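Local coordinates for GDSL-like Lipase/Acylhydrolase family protein (Neisseria meningitidis, PDB 4K7J), which removes O-acetyl groups from peptidoglycan as an esterase of the SGNH family, probably through a catalytic triad, at residues Y31-A34 against S35-P38; K75-Q78 against K79-D83; D230-N233 against D234-Q237; V303-T306 against E307-M311; N328-G332 against I333-K337. One frame throughout, in Å; residues are numbered along the deposited sequence. Where two conformers were deposited one is given.

Interaction 1 (Y31-A34 against S35-P38)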
loop_
_atom_site.group_PDB
_atom_site.type_symbol
_atom_site.label_atom_id
_atom_site.label_comp_id
_atom_site.label_asym_id
_atom_site.label_seq_id
_atom_site.Cartn_x
_atom_site.Cartn_y
_atom_site.Cartn_z
ATOM N N TYR A 31 12.466 16.324 -2.798
ATOM C CA TYR A 31 13.898 16.379 -2.503
ATOM C C TYR A 31 14.728 15.680 -3.565
ATOM O O TYR A 31 15.938 15.518 -3.414
ATOM C CB TYR A 31 14.195 15.760 -1.141
ATOM C CG TYR A 31 13.605 16.562 -0.018
ATOM C CD1 TYR A 31 14.123 17.807 0.306
ATOM C CD2 TYR A 31 12.504 16.096 0.691
ATOM C CE1 TYR A 31 13.574 18.564 1.332
ATOM C CE2 TYR A 31 11.946 16.847 1.714
ATOM C CZ TYR A 31 12.495 18.077 2.035
ATOM O OH TYR A 31 11.944 18.833 3.042
ATOM N N GLY A 32 14.054 15.230 -4.616
ATOM C CA GLY A 32 14.713 14.676 -5.778
ATOM C C GLY A 32 14.440 15.567 -6.976
ATOM O O GLY A 32 14.352 16.790 -6.851
ATOM N N ASN A 33 14.285 14.950 -8.138
ATOM C CA ASN A 33 14.100 15.687 -9.378
ATOM C C ASN A 33 13.014 14.989 -10.176
ATOM O O ASN A 33 13.296 14.312 -11.164
ATOM C CB ASN A 33 15.418 15.707 -10.159
ATOM C CG ASN A 33 15.424 16.722 -11.299
ATOM O OD1 ASN A 33 14.447 17.451 -11.516
ATOM N ND2 ASN A 33 16.542 16.774 -12.033
ATOM N N ALA A 34 11.773 15.147 -9.725
ATOM C CA ALA A 34 10.658 14.381 -10.262
ATOM C C ALA A 34 10.450 14.612 -11.755
ATOM O O ALA A 34 10.153 13.673 -12.492
ATOM C CB ALA A 34 9.377 14.676 -9.482
ATOM N N SER A 35 10.616 15.854 -12.203
ATOM C CA SER A 35 10.378 16.173 -13.610
ATOM C C SER A 35 11.376 15.449 -14.524
ATOM O O SER A 35 11.049 15.107 -15.653
ATOM C CB SER A 35 10.374 17.692 -13.853
ATOM O OG SER A 35 11.605 18.295 -13.497
ATOM N N ALA A 36 12.576 15.186 -14.017
ATOM C CA ALA A 36 13.614 14.528 -14.811
ATOM C C ALA A 36 13.631 13.002 -14.664
ATOM O O ALA A 36 14.499 12.331 -15.231
ATOM C CB ALA A 36 14.978 15.099 -14.461
ATOM N N SER A 37 12.663 12.464 -13.924
ATOM C CA SER A 37 12.685 11.062 -13.506
ATOM C C SER A 37 12.043 10.105 -14.512
ATOM O O SER A 37 11.146 10.489 -15.261
ATOM C CB SER A 37 11.983 10.916 -12.147
ATOM O OG SER A 37 10.584 11.137 -12.264
ATOM N N PRO A 38 12.493 8.844 -14.510
ATOM C CA PRO A 38 11.851 7.796 -15.311
ATOM C C PRO A 38 10.363 7.632 -14.998
ATOM O O PRO A 38 9.576 7.439 -15.926
ATOM C CB PRO A 38 12.613 6.525 -14.908
ATOM C CG PRO A 38 13.943 7.008 -14.449
ATOM C CD PRO A 38 13.700 8.356 -13.817
#
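Asn33 is the first residue of 31-34 to meet 35-38, and it does so with both backbone and side chain. Its carboxamide turns back over Ala36, where ND2 of Asn33 lies 3.3 Å from CB of Ala36. This position follows from the first torsion (chi1 -166°), which swings CG opposite the backbone N and over to the carbonyl side. The carbonyl of the same residue takes a weak bond from Ala36 N, with Asn33 O at 3.1 Å and only 135° at the hydrogen.

Ala34, next along the chain, is the buried member, and its carbonyl oxygen accepts two bonds from one serine. Ser37 OG donates to Ala34 O at 2.6 Å, 19° off the carbonyl plane, whereas Ser37 N reaches Ala34 O at 3.1 Å from well above that plane. The hydroxyl gets there because OG of Ser37 sits between its own backbone N and carbonyl carbon. With Ser35 and Ala36 at helical and near-helical backbone angles, the Ala34-to-Ser37 bond closes a type I beta turn. Asp30 steadies the approach to this turn, its carboxylate taking the N-H of Gly32 and of Ala34. The same OG of Ser37 also bonds Met40 N, so the turn leads straight into the serine N-cap of helix 38-47.

Interaction 2 (K75-Q78 against K79-D83)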
loop_
_atom_site.group_PDB
_atom_site.type_symbol
_atom_site.label_atom_id
_atom_site.label_comp_id
_atom_site.label_asym_id
_atom_site.label_seq_id
_atom_site.Cartn_x
_atom_site.Cartn_y
_atom_site.Cartn_z
ATOM N N LYS A 75 -9.643 6.431 -6.748
ATOM C CA LYS A 75 -10.747 6.914 -7.586
ATOM C C LYS A 75 -10.399 8.227 -8.277
ATOM O O LYS A 75 -10.740 8.442 -9.441
ATOM C CB LYS A 75 -12.026 7.065 -6.771
ATOM C CG LYS A 75 -12.549 5.753 -6.184
ATOM C CD LYS A 75 -13.009 4.789 -7.271
ATOM C CE LYS A 75 -13.412 3.440 -6.674
ATOM N NZ LYS A 75 -14.361 3.648 -5.538
ATOM N N ARG A 76 -9.721 9.107 -7.557
ATOM C CA ARG A 76 -9.369 10.405 -8.103
ATOM C C ARG A 76 -8.369 10.281 -9.250
ATOM O O ARG A 76 -8.605 10.787 -10.352
ATOM C CB ARG A 76 -8.799 11.295 -7.006
ATOM C CG ARG A 76 -8.112 12.528 -7.533
ATOM C CD ARG A 76 -9.094 13.639 -7.854
ATOM N NE ARG A 76 -8.399 14.914 -7.963
ATOM C CZ ARG A 76 -8.174 15.729 -6.938
ATOM N NH1 ARG A 76 -8.583 15.412 -5.709
ATOM N NH2 ARG A 76 -7.535 16.868 -7.145
ATOM N N LEU A 77 -7.256 9.601 -9.000
ATOM C CA LEU A 77 -6.210 9.497 -10.022
ATOM C C LEU A 77 -6.595 8.609 -11.216
ATOM O O LEU A 77 -6.035 8.761 -12.307
ATOM C CB LEU A 77 -4.884 9.030 -9.416
ATOM C CG LEU A 77 -4.338 9.854 -8.247
ATOM C CD1 LEU A 77 -3.001 9.288 -7.824
ATOM C CD2 LEU A 77 -4.220 11.357 -8.578
ATOM N N GLN A 78 -7.536 7.686 -11.011
ATOM C CA GLN A 78 -8.040 6.851 -12.108
ATOM C C GLN A 78 -8.927 7.650 -13.069
ATOM O O GLN A 78 -8.906 7.425 -14.279
ATOM C CB GLN A 78 -8.744 5.579 -11.586
ATOM C CG GLN A 78 -7.741 4.456 -11.249
ATOM C CD GLN A 78 -8.371 3.176 -10.711
ATOM O OE1 GLN A 78 -9.491 3.174 -10.233
ATOM N NE2 GLN A 78 -7.631 2.081 -10.784
ATOM N N LYS A 79 -9.693 8.592 -12.527
ATOM C CA LYS A 79 -10.475 9.507 -13.354
ATOM C C LYS A 79 -9.555 10.425 -14.161
ATOM O O LYS A 79 -9.775 10.675 -15.341
ATOM C CB LYS A 79 -11.419 10.336 -12.472
ATOM C CG LYS A 79 -12.641 9.563 -12.021
ATOM C CD LYS A 79 -13.508 9.200 -13.239
ATOM C CE LYS A 79 -14.820 8.537 -12.834
ATOM N NZ LYS A 79 -14.682 7.071 -12.597
ATOM N N THR A 80 -8.497 10.893 -13.518
ATOM C CA THR A 80 -7.558 11.803 -14.141
ATOM C C THR A 80 -6.709 11.133 -15.225
ATOM O O THR A 80 -6.479 11.715 -16.284
ATOM C CB THR A 80 -6.626 12.426 -13.076
ATOM O OG1 THR A 80 -7.410 13.150 -12.113
ATOM C CG2 THR A 80 -5.615 13.366 -13.718
ATOM N N TRP A 81 -6.247 9.915 -14.965
ATOM C CA TRP A 81 -5.231 9.309 -15.816
ATOM C C TRP A 81 -5.608 7.929 -16.382
ATOM O O TRP A 81 -4.842 7.329 -17.141
ATOM C CB TRP A 81 -3.898 9.255 -15.071
ATOM C CG TRP A 81 -3.267 10.608 -14.820
ATOM C CD1 TRP A 81 -3.180 11.648 -15.702
ATOM C CD2 TRP A 81 -2.642 11.060 -13.609
ATOM N NE1 TRP A 81 -2.532 12.710 -15.121
ATOM C CE2 TRP A 81 -2.196 12.378 -13.836
ATOM C CE3 TRP A 81 -2.419 10.478 -12.356
ATOM C CZ2 TRP A 81 -1.536 13.124 -12.860
ATOM C CZ3 TRP A 81 -1.763 11.219 -11.385
ATOM C CH2 TRP A 81 -1.326 12.529 -11.643
ATOM N N GLY A 82 -6.784 7.430 -16.021
ATOM C CA GLY A 82 -7.249 6.162 -16.545
ATOM C C GLY A 82 -7.363 5.065 -15.504
ATOM O O GLY A 82 -6.505 4.931 -14.634
ATOM N N ASP A 83 -8.433 4.279 -15.606
ATOM C CA ASP A 83 -8.672 3.146 -14.711
ATOM C C ASP A 83 -7.855 1.944 -15.152
ATOM O O ASP A 83 -8.309 1.157 -15.975
ATOM C CB ASP A 83 -10.159 2.764 -14.714
ATOM C CG ASP A 83 -10.501 1.695 -13.667
ATOM O OD1 ASP A 83 -9.593 0.998 -13.148
ATOM O OD2 ASP A 83 -11.697 1.547 -13.360
HETATM O O HOH W 1 -12.515 6.702 -10.291
#
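Gly82 N closes on Gln78 O at 2.7 Å, the shortest of four i to i+4 bonds that finish helix 68-81 at its C-terminal end. The donor stands 40° out of the carbonyl plane of Gln78. Gly82, with phi 114°, turns the chain out of the helix in a backbone conformation suited to glycine. One step earlier, Trp81 N meets Leu77 O at 2.9 Å.

At the start of the stretch, a water donates a hydrogen bond to Lys75 O at 2.6 Å and accepts one from NZ of Lys79. The lysine chain bends at chi2 and chi4 to bring its ammonium back to that water.

Gln78 and Asp83 run close without bonding: NE2 of Gln78 is 3.3 Å from OD1 of Asp83, but the angle is poor and the two planes differ by 34°. Each has a better partner, Ile209 O for Gln78 and Gly85 N for Asp83. In one of its two conformers Arg76 pairs with Asp366.

On the flank that faces helices 354-373 and 38-47, Leu77 and Trp81 lie side by side and point the same way. Leu77 CD2 approaches the indole obliquely, 3.7 Å from Trp81 CZ3, while CG2 of Thr80 sits 3.4 Å above one ring face, offset toward its rim.

Interaction 3 (D230-N233 against D234-Q237); sequences DRMN and DLAQ
Arg231 to Leu235 and Met232 to Ala236 form the two regular backbone bonds of the short helix 231-236, with Leu235 N 2.9 Å from Arg231 O and Ala236 N reaching Met232 O with 164° at the hydrogen, while the ends are looser, Asp234 N lying a weak 3.4 Å from Asp230 O and Gln237 N bonding only weakly to Asn233 O.

A side chain reinforces that last turn. Gln237 stretches beyond CG and then turns its amide back on the helix, so that NE2 of Gln237 meets Asn233 O at 3.2 Å. The bond is fairly straight (160° at the hydrogen), and the oxygen lies in the amide plane of Gln237. Seen from the acceptor, however, the donor arrives from above the carbonyl plane, 58° out of it. Asn233 O thus takes a sound bond from the side-chain N-H of Gln237 and a weak one from its backbone N-H.

Another flank is apolar. Met232, bent at chi2, runs alongside Leu235 with both side chains pointing the same way, and SD of Met232 is 4.0 Å from CD2 of Leu235. This pair rests against helix 259-276, where Met232 touches Gln272 and Ser276 and Leu235 touches Ile273.

Asp234 is buried. Its OD1 pairs with Arg228 in a salt bridge, and its OD2 accepts from Leu122 N, which ties the helix to the loop around Pro121. The buried carboxylate is therefore matched by a guanidinium and a backbone N-H, a setting that would probably favour its ionised form.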
loop_
_atom_site.group_PDB
_atom_site.type_symbol
_atom_site.label_atom_id
_atom_site.label_comp_id
_atom_site.label_asym_id
_atom_site.label_seq_id
_atom_site.Cartn_x
_atom_site.Cartn_y
_atom_site.Cartn_z
ATOM N N ASP A 230 13.842 -12.513 1.410
ATOM C CA ASP A 230 13.804 -12.123 -0.003
ATOM C C ASP A 230 12.656 -11.181 -0.344
ATOM O O ASP A 230 12.226 -11.129 -1.502
ATOM C CB ASP A 230 13.692 -13.355 -0.919
ATOM C CG ASP A 230 14.963 -14.165 -0.973
ATOM O OD1 ASP A 230 16.017 -13.622 -0.589
ATOM O OD2 ASP A 230 14.906 -15.350 -1.394
ATOM N N ARG A 231 12.162 -10.434 0.638
ATOM C CA ARG A 231 11.020 -9.531 0.420
ATOM C C ARG A 231 11.265 -8.441 -0.646
ATOM O O ARG A 231 10.335 -7.999 -1.325
ATOM C CB ARG A 231 10.614 -8.883 1.746
ATOM C CG ARG A 231 11.712 -8.012 2.372
ATOM C CD ARG A 231 11.291 -7.589 3.758
ATOM N NE ARG A 231 12.355 -6.974 4.542
ATOM C CZ ARG A 231 13.150 -7.637 5.378
ATOM N NH1 ARG A 231 13.021 -8.949 5.537
ATOM N NH2 ARG A 231 14.078 -6.983 6.059
ATOM N N MET A 232 12.509 -7.999 -0.795
ATOM C CA MET A 232 12.832 -7.018 -1.845
ATOM C C MET A 232 12.696 -7.593 -3.261
ATOM O O MET A 232 12.386 -6.868 -4.206
ATOM C CB MET A 232 14.230 -6.428 -1.629
ATOM C CG MET A 232 14.341 -5.577 -0.346
ATOM S SD MET A 232 13.146 -4.216 -0.309
ATOM C CE MET A 232 13.451 -3.555 1.331
ATOM N N ASN A 233 12.921 -8.894 -3.414
ATOM C CA ASN A 233 12.629 -9.536 -4.697
ATOM C C ASN A 233 11.127 -9.579 -4.974
ATOM O O ASN A 233 10.702 -9.468 -6.132
ATOM C CB ASN A 233 13.244 -10.937 -4.788
ATOM C CG ASN A 233 14.754 -10.925 -4.604
ATOM O OD1 ASN A 233 15.418 -9.913 -4.839
ATOM N ND2 ASN A 233 15.301 -12.048 -4.163
ATOM N N ASP A 234 10.318 -9.722 -3.922
ATOM C CA ASP A 234 8.867 -9.566 -4.078
ATOM C C ASP A 234 8.528 -8.123 -4.510
ATOM O O ASP A 234 7.679 -7.902 -5.372
ATOM C CB ASP A 234 8.108 -9.905 -2.778
ATOM C CG ASP A 234 8.315 -11.347 -2.309
ATOM O OD1 ASP A 234 8.635 -12.238 -3.135
ATOM O OD2 ASP A 234 8.140 -11.595 -1.088
ATOM N N LEU A 235 9.181 -7.139 -3.899
ATOM C CA LEU A 235 8.946 -5.740 -4.268
ATOM C C LEU A 235 9.312 -5.476 -5.736
ATOM O O LEU A 235 8.565 -4.819 -6.474
ATOM C CB LEU A 235 9.739 -4.800 -3.353
ATOM C CG LEU A 235 9.596 -3.312 -3.683
ATOM C CD1 LEU A 235 8.165 -2.848 -3.553
ATOM C CD2 LEU A 235 10.517 -2.478 -2.827
ATOM N N ALA A 236 10.466 -5.996 -6.149
ATOM C CA ALA A 236 10.896 -5.898 -7.538
ATOM C C ALA A 236 9.808 -6.395 -8.488
ATOM O O ALA A 236 9.651 -5.868 -9.581
ATOM C CB ALA A 236 12.209 -6.681 -7.757
ATOM N N GLN A 237 9.034 -7.388 -8.055
ATOM C CA GLN A 237 8.066 -8.018 -8.946
ATOM C C GLN A 237 6.672 -7.426 -8.866
ATOM O O GLN A 237 5.773 -7.941 -9.509
ATOM C CB GLN A 237 7.986 -9.528 -8.687
ATOM C CG GLN A 237 9.240 -10.274 -9.060
ATOM C CD GLN A 237 9.159 -11.739 -8.714
ATOM O OE1 GLN A 237 8.730 -12.556 -9.527
ATOM N NE2 GLN A 237 9.569 -12.082 -7.499
#

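Interaction 4 (V303-T306 against E307-M311)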
loop_
_atom_site.group_PDB
_atom_site.type_symbol
_atom_site.label_atom_id
_atom_site.label_comp_id
_atom_site.label_asym_id
_atom_site.label_seq_id
_atom_site.Cartn_x
_atom_site.Cartn_y
_atom_site.Cartn_z
ATOM N N VAL A 303 4.715 12.021 23.231
ATOM C CA VAL A 303 6.019 12.617 23.486
ATOM C C VAL A 303 7.031 12.453 22.341
ATOM O O VAL A 303 7.907 13.295 22.159
ATOM C CB VAL A 303 6.599 12.055 24.818
ATOM C CG1 VAL A 303 7.977 12.627 25.121
ATOM C CG2 VAL A 303 5.642 12.360 25.961
ATOM N N ARG A 304 6.907 11.388 21.553
ATOM C CA ARG A 304 7.889 11.160 20.488
ATOM C C ARG A 304 7.392 11.505 19.083
ATOM O O ARG A 304 8.096 11.258 18.100
ATOM C CB ARG A 304 8.389 9.712 20.521
ATOM C CG ARG A 304 8.758 9.209 21.921
ATOM C CD ARG A 304 9.732 10.170 22.628
ATOM N NE ARG A 304 10.933 10.399 21.831
ATOM C CZ ARG A 304 11.953 9.550 21.764
ATOM N NH1 ARG A 304 11.917 8.421 22.451
ATOM N NH2 ARG A 304 13.006 9.829 21.007
ATOM N N LEU A 305 6.186 12.066 18.981
ATOM C CA LEU A 305 5.580 12.298 17.674
ATOM C C LEU A 305 6.382 13.283 16.843
ATOM O O LEU A 305 6.666 13.032 15.670
ATOM C CB LEU A 305 4.136 12.788 17.806
ATOM C CG LEU A 305 3.443 13.174 16.503
ATOM C CD1 LEU A 305 3.407 11.972 15.519
ATOM C CD2 LEU A 305 2.036 13.678 16.775
ATOM N N THR A 306 6.736 14.411 17.449
ATOM C CA THR A 306 7.468 15.453 16.731
ATOM C C THR A 306 8.800 14.922 16.213
ATOM O O THR A 306 9.147 15.135 15.053
ATOM C CB THR A 306 7.663 16.720 17.618
ATOM O OG1 THR A 306 6.387 17.328 17.850
ATOM C CG2 THR A 306 8.597 17.747 16.955
ATOM N N GLU A 307 9.527 14.192 17.048
ATOM C CA GLU A 307 10.818 13.652 16.623
ATOM C C GLU A 307 10.680 12.658 15.466
ATOM O O GLU A 307 11.511 12.635 14.542
ATOM C CB GLU A 307 11.525 12.982 17.792
ATOM C CG GLU A 307 11.904 13.929 18.911
ATOM C CD GLU A 307 12.070 13.183 20.204
ATOM O OE1 GLU A 307 13.125 12.536 20.382
ATOM O OE2 GLU A 307 11.123 13.216 21.018
ATOM N N VAL A 308 9.627 11.843 15.514
ATOM C CA VAL A 308 9.350 10.898 14.435
ATOM C C VAL A 308 9.035 11.610 13.119
ATOM O O VAL A 308 9.601 11.272 12.084
ATOM C CB VAL A 308 8.216 9.919 14.808
ATOM C CG1 VAL A 308 7.731 9.127 13.571
ATOM C CG2 VAL A 308 8.676 8.983 15.902
ATOM N N GLN A 309 8.136 12.594 13.155
ATOM C CA GLN A 309 7.794 13.354 11.952
ATOM C C GLN A 309 9.021 14.043 11.339
ATOM O O GLN A 309 9.155 14.141 10.113
ATOM C CB GLN A 309 6.719 14.404 12.259
ATOM C CG GLN A 309 5.343 13.831 12.591
ATOM C CD GLN A 309 4.422 14.871 13.185
ATOM O OE1 GLN A 309 4.851 15.726 13.965
ATOM N NE2 GLN A 309 3.156 14.832 12.792
ATOM N N GLN A 310 9.918 14.515 12.196
ATOM C CA GLN A 310 11.115 15.212 11.720
ATOM C C GLN A 310 12.104 14.232 11.113
ATOM O O GLN A 310 12.755 14.531 10.113
ATOM C CB GLN A 310 11.774 16.011 12.848
ATOM C CG GLN A 310 10.981 17.235 13.235
ATOM C CD GLN A 310 11.681 18.087 14.273
ATOM O OE1 GLN A 310 12.788 17.773 14.723
ATOM N NE2 GLN A 310 11.031 19.174 14.663
ATOM N N MET A 311 12.216 13.062 11.729
ATOM C CA MET A 311 13.057 12.016 11.184
ATOM C C MET A 311 12.584 11.667 9.781
ATOM O O MET A 311 13.398 11.526 8.865
ATOM C CB MET A 311 13.019 10.766 12.060
ATOM C CG MET A 311 13.747 9.596 11.414
ATOM S SD MET A 311 13.217 8.039 12.112
ATOM C CE MET A 311 11.609 7.902 11.329
HETATM O O HOH W 2 8.848 14.744 19.877
#
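Arg304 grips Glu307 side-on with two nitrogens, one to each carboxylate oxygen. NE of Arg304 is 2.9 Å from OE2 of Glu307, and NH2 of Arg304 is 2.8 Å from OE1 of Glu307. Both oxygens sit at the guanidinium edge, near its plane, but the carboxylate is turned: the two flat groups are 29° apart, and each nitrogen comes from above the carboxylate plane. Bends at chi2 and chi3 curl the arginine back toward the helix, while the glutamate runs extended beyond CG to meet it. The guanidinium is steadied further by NH1, which donates to the carbonyls of Asn255 and Ile257.

A water links the same corner, lying 2.9 Å from Val303 O and accepting from Glu307 N at 3.0 Å. Behind this first shell the helix begins at Leu305. Val308 N bonds Arg304 O at 3.1 Å, and Gln309 N meets Leu305 O at 2.9 Å, almost straight at 172°.

Along the outer side, Thr306 and Gln310 run together, with CG2 of Thr306 3.6 Å from NE2 of Gln310. Thr306 OG1 bonds Arg301 and a sulfonate oxygen of a bound HEPES molecule, probably from the crystallisation liquor, while Gln309, its chain laid across Leu305, shares that arginine and continues to Ala287 O and Gln327.

The contact forms the opening turns of helix 305-318, the crossover of a beta-alpha-beta unit between parallel strands 281-286 and 322-325; Arg304 and Met311 pack it on helix 259-276.

Interaction 5 (N328-G332 against I333-K337)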
loop_
_atom_site.group_PDB
_atom_site.type_symbol
_atom_site.label_atom_id
_atom_site.label_comp_id
_atom_site.label_asym_id
_atom_site.label_seq_id
_atom_site.Cartn_x
_atom_site.Cartn_y
_atom_site.Cartn_z
ATOM N N ASN A 328 0.662 18.899 8.013
ATOM C CA ASN A 328 0.396 20.214 7.431
ATOM C C ASN A 328 -0.880 20.227 6.615
ATOM O O ASN A 328 -1.632 21.197 6.661
ATOM C CB ASN A 328 1.578 20.763 6.630
ATOM C CG ASN A 328 2.674 21.289 7.520
ATOM O OD1 ASN A 328 2.454 21.535 8.710
ATOM N ND2 ASN A 328 3.866 21.440 6.963
ATOM N N ALA A 329 -1.134 19.135 5.896
ATOM C CA ALA A 329 -2.417 18.958 5.220
ATOM C C ALA A 329 -3.595 19.152 6.168
ATOM O O ALA A 329 -4.642 19.642 5.753
ATOM C CB ALA A 329 -2.506 17.581 4.568
ATOM N N MET A 330 -3.431 18.756 7.431
ATOM C CA MET A 330 -4.516 18.861 8.406
ATOM C C MET A 330 -4.701 20.275 8.958
ATOM O O MET A 330 -5.705 20.563 9.608
ATOM C CB MET A 330 -4.283 17.915 9.585
ATOM C CG MET A 330 -4.538 16.449 9.300
ATOM S SD MET A 330 -3.949 15.476 10.697
ATOM C CE MET A 330 -5.123 15.948 11.966
ATOM N N GLY A 331 -3.722 21.143 8.723
ATOM C CA GLY A 331 -3.734 22.472 9.313
ATOM C C GLY A 331 -2.569 22.712 10.247
ATOM O O GLY A 331 -2.511 23.734 10.920
ATOM N N GLY A 332 -1.633 21.767 10.293
ATOM C CA GLY A 332 -0.446 21.912 11.119
ATOM C C GLY A 332 -0.664 21.426 12.537
ATOM O O GLY A 332 -1.607 20.682 12.798
ATOM N N ILE A 333 0.203 21.855 13.455
ATOM C CA ILE A 333 0.114 21.434 14.853
ATOM C C ILE A 333 -1.210 21.911 15.445
ATOM O O ILE A 333 -1.768 22.910 14.990
ATOM C CB ILE A 333 1.305 21.977 15.671
ATOM C CG1 ILE A 333 1.423 21.268 17.029
ATOM C CG2 ILE A 333 1.229 23.503 15.802
ATOM C CD1 ILE A 333 2.588 21.778 17.892
ATOM N N CYS A 334 -1.725 21.173 16.426
ATOM C CA CYS A 334 -2.984 21.515 17.084
ATOM C C CYS A 334 -4.159 21.508 16.102
ATOM O O CYS A 334 -5.006 22.402 16.112
ATOM C CB CYS A 334 -2.871 22.876 17.795
ATOM S SG CYS A 334 -4.322 23.343 18.788
ATOM N N SER A 335 -4.210 20.497 15.243
ATOM C CA SER A 335 -5.311 20.397 14.284
ATOM C C SER A 335 -6.181 19.163 14.523
ATOM O O SER A 335 -7.341 19.146 14.134
ATOM C CB SER A 335 -4.771 20.370 12.860
ATOM O OG SER A 335 -3.943 19.234 12.682
ATOM N N MET A 336 -5.629 18.136 15.165
ATOM C CA MET A 336 -6.363 16.887 15.328
ATOM C C MET A 336 -7.623 17.043 16.171
ATOM O O MET A 336 -8.656 16.448 15.846
ATOM C CB MET A 336 -5.475 15.752 15.868
ATOM C CG MET A 336 -6.241 14.490 16.305
ATOM S SD MET A 336 -7.241 13.747 14.984
ATOM C CE MET A 336 -6.137 12.509 14.295
ATOM N N LYS A 337 -7.557 17.834 17.240
ATOM C CA LYS A 337 -8.745 17.994 18.078
ATOM C C LYS A 337 -9.873 18.652 17.287
ATOM O O LYS A 337 -11.031 18.265 17.402
ATOM C CB LYS A 337 -8.460 18.766 19.370
ATOM C CG LYS A 337 -9.537 18.545 20.444
ATOM C CD LYS A 337 -9.959 19.861 21.087
ATOM C CE LYS A 337 -11.300 19.758 21.830
ATOM N NZ LYS A 337 -11.850 21.112 22.221
HETATM O O HOH W 3 -1.110 25.068 13.149
#
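Met330 lays its side chain beside Ser335, with CB of Met330 3.4 Å from OG of Ser335, and carries on to Met336. Its chain is bent at chi3 (69°), which brings the terminal methyl round so that CE of Met330 touches CB of Met336 at 3.9 Å. The methionine thereby joins the chain on the two sides of the turn.

The same serine closes that turn by a hydrogen bond. Ser335 OG donates to Gly332 O at 2.8 Å, approaching nearly along the C=O axis (164° at the oxygen). A chi1 of 62° tucks the hydroxyl over its own main chain and points it back at Gly332.

Two glycines in a row make the bend possible. Gly331 ends the preceding helix in a Schellman motif; one of its bonds runs from Gly331 N to Asn328 O at 2.9 Å. Both Gly331 and Gly332 take positive phi values, a conformation that glycine adopts readily. A water donates to both Gly331 O, at 3.0 Å, and Ile333 O, bridging the outside of the turn.

Cys334 is tied to Cys298 by a disulfide, and the carboxylate of Glu289 accepts from the backbone N of Cys334, Ser335 and Met336. The segment thus connects helix 326-329, which follows strand 322-325, to the start of helix 336-341, with Met330 packed on Phe352 and Met336 on Ala345.

In the fold
All five contacts are local, set in series along the chain and touching nowhere. Interactions 1 and 2 lie at the surface; the other three are partly buried. Interactions 4 and 5 are the nearest pair, centres about 15 Å apart, on the helix before strand 322-325 and in the turn that follows it. Interactions 3 and 5 lie on opposite sides of the chain's centre, with centres about 36 Å apart. Chemistry follows position: interaction 1 leads into a helix through a serine N-cap, interaction 4 starts one with a bidentate salt bridge, interaction 2 ends one on backbone bonds, interaction 3 reinforces a whole short helix with a glutamine amide, and interaction 5 turns on glycines and a serine hydroxyl.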